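Local coordinates for extracellular solute-binding protein, family 3 (Methylophaga aminisulfidivorans MP, PDB 5SV6) that is of unknown function but has the architecture of a periplasmic solute-binding protein and is probably linked to the methanol dehydrogenase system, at residues M151-I156 / K208-I214. Residues are numbered along the deposited sequence; the frame is centred on the assembly and turned at random.
Sequences MSKFAI and KADIAHI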
# COMPACT_ATOMS: atom_id res chain seq x y z
N MSE A 151 -22.52 -9.11 6.46
CA MSE A 151 -22.30 -7.95 5.60
C MSE A 151 -22.37 -8.34 4.12
O MSE A 151 -22.21 -9.51 3.78
CB MSE A 151 -20.96 -7.30 5.91
CG MSE A 151 -20.84 -6.79 7.35
SE MSE A 151 -19.04 -6.16 7.72
CE MSE A 151 -19.41 -5.09 9.32
N SER A 152 -22.58 -7.35 3.26
CA SER A 152 -22.73 -7.57 1.83
C SER A 152 -21.87 -6.65 0.96
O SER A 152 -21.53 -7.02 -0.16
CB SER A 152 -24.20 -7.39 1.44
OG SER A 152 -25.02 -8.27 2.18
N LYS A 153 -21.51 -5.48 1.49
CA LYS A 153 -20.75 -4.48 0.72
C LYS A 153 -19.36 -4.28 1.30
O LYS A 153 -19.20 -3.70 2.37
CB LYS A 153 -21.49 -3.14 0.73
CG LYS A 153 -22.88 -3.17 0.09
CD LYS A 153 -22.79 -3.03 -1.41
CE LYS A 153 -24.16 -3.11 -2.08
NZ LYS A 153 -24.86 -1.79 -2.09
N PHE A 154 -18.34 -4.73 0.56
CA PHE A 154 -16.96 -4.73 1.03
C PHE A 154 -16.09 -3.86 0.12
O PHE A 154 -15.92 -4.15 -1.06
CB PHE A 154 -16.41 -6.16 1.04
CG PHE A 154 -17.19 -7.11 1.93
CD1 PHE A 154 -18.38 -7.68 1.49
CD2 PHE A 154 -16.70 -7.47 3.18
CE1 PHE A 154 -19.09 -8.55 2.30
CE2 PHE A 154 -17.41 -8.35 4.00
CZ PHE A 154 -18.60 -8.89 3.55
N ALA A 155 -15.53 -2.78 0.66
CA ALA A 155 -14.65 -1.95 -0.16
C ALA A 155 -13.25 -2.57 -0.17
O ALA A 155 -12.52 -2.49 0.82
CB ALA A 155 -14.62 -0.53 0.38
N ILE A 156 -12.88 -3.21 -1.28
CA ILE A 156 -11.57 -3.85 -1.43
C ILE A 156 -10.91 -3.58 -2.78
O ILE A 156 -11.55 -3.12 -3.73
CB ILE A 156 -11.63 -5.38 -1.23
CG1 ILE A 156 -12.42 -6.03 -2.37
CG2 ILE A 156 -12.23 -5.72 0.15
CD1 ILE A 156 -12.13 -7.50 -2.54
N LYS A 208 -22.00 3.34 2.58
CA LYS A 208 -22.24 2.59 1.36
C LYS A 208 -21.49 1.26 1.39
O LYS A 208 -21.93 0.27 0.80
CB LYS A 208 -21.85 3.39 0.12
CG LYS A 208 -22.78 4.55 -0.18
CD LYS A 208 -24.20 4.08 -0.48
CE LYS A 208 -25.12 5.25 -0.78
NZ LYS A 208 -24.79 5.93 -2.08
N ALA A 209 -20.34 1.25 2.07
CA ALA A 209 -19.65 0.01 2.34
C ALA A 209 -19.90 -0.39 3.78
O ALA A 209 -19.83 0.45 4.68
CB ALA A 209 -18.15 0.15 2.07
N ASP A 210 -20.20 -1.66 4.02
CA ASP A 210 -20.26 -2.16 5.39
C ASP A 210 -18.88 -2.10 6.03
O ASP A 210 -18.75 -1.91 7.25
CB ASP A 210 -20.74 -3.61 5.39
CG ASP A 210 -22.17 -3.74 4.93
OD1 ASP A 210 -23.02 -3.00 5.48
OD2 ASP A 210 -22.44 -4.56 4.03
N ILE A 211 -17.85 -2.27 5.21
CA ILE A 211 -16.48 -2.40 5.71
C ILE A 211 -15.49 -2.31 4.56
O ILE A 211 -15.84 -2.56 3.41
CB ILE A 211 -16.30 -3.76 6.43
CG1 ILE A 211 -15.04 -3.78 7.29
CG2 ILE A 211 -16.32 -4.91 5.42
CD1 ILE A 211 -14.93 -5.01 8.19
N ALA A 212 -14.26 -1.92 4.87
CA ALA A 212 -13.19 -1.96 3.88
C ALA A 212 -12.11 -2.87 4.39
O ALA A 212 -11.97 -3.08 5.60
CB ALA A 212 -12.63 -0.56 3.61
N HIS A 213 -11.34 -3.44 3.47
CA HIS A 213 -10.15 -4.19 3.84
C HIS A 213 -9.08 -3.71 2.88
O HIS A 213 -9.14 -3.99 1.68
CB HIS A 213 -10.39 -5.70 3.73
CG HIS A 213 -9.27 -6.53 4.27
ND1 HIS A 213 -8.35 -7.17 3.47
CD2 HIS A 213 -8.92 -6.83 5.55
CE1 HIS A 213 -7.49 -7.84 4.22
NE2 HIS A 213 -7.81 -7.64 5.49
N ILE A 214 -8.14 -2.94 3.42
CA ILE A 214 -7.23 -2.11 2.62
C ILE A 214 -5.83 -2.22 3.18
O ILE A 214 -5.67 -2.33 4.39
CB ILE A 214 -7.63 -0.60 2.72
CG1 ILE A 214 -9.10 -0.38 2.40
CG2 ILE A 214 -6.76 0.28 1.81
CD1 ILE A 214 -9.45 -0.87 1.02
O HOH W 1 -23.66 0.26 -1.44
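Strand 154-156 pairs in parallel with strand 211-214 in the lobe of the molecule that also holds helices 161-168 and 197-206. Ala-155 makes the two regular bonds of the pairing. Its N donates to Ile-211 O at 2.8 Å, in the plane of that carbonyl, and its O accepts from His-213 N at 3.1 Å. Just before the strands, the Asp-210 carboxylate grips the loop that leads into strand 154-156. Its OD2 accepts from Ser-152 N and Lys-153 N, both at 2.9 Å and nearly straight. The two N-H groups reach the anti side of OD2 from opposite faces of the carboxylate, which should limit its rotation. Asp-210 N returns a bond to Lys-153 O at 2.8 Å. Parallel strands joined through helices, with no strand between these two, fit the alpha/beta lobe of a family 3 solute-binding protein; strand 118-133 flanks strand 211-215 antiparallel. One face of the pair carries Phe-154 and Ile-211. With CG1 of Ile-211 anti to the backbone N (chi1 -164°), Ile-211 CG2 meets Phe-154 CD2 obliquely at 3.4 Å. SE of selenomethionine Met-151 lies 3.8 Å from Ile-211 CG2. The Met-151 chain is extended beyond CG (chi2 173°) and runs past Asp-210 in the opposite direction, and its side chain also touches Leu-138 and Ile-140. His-213 lies on this face too, ND1 hydrogen-bonded to Ser-162 OG and NE2 to Ser-235 OG. The other face has small side chains: Ala-155 CB packs against CB of Ala-212 and Ala-209, and helix 197-206 covers Ala-212 through Val-204. At the exposed end, the aliphatic part of Lys-153 lies by Lys-208 O; Lys-153 CB is 3.4 Å from Lys-208 O.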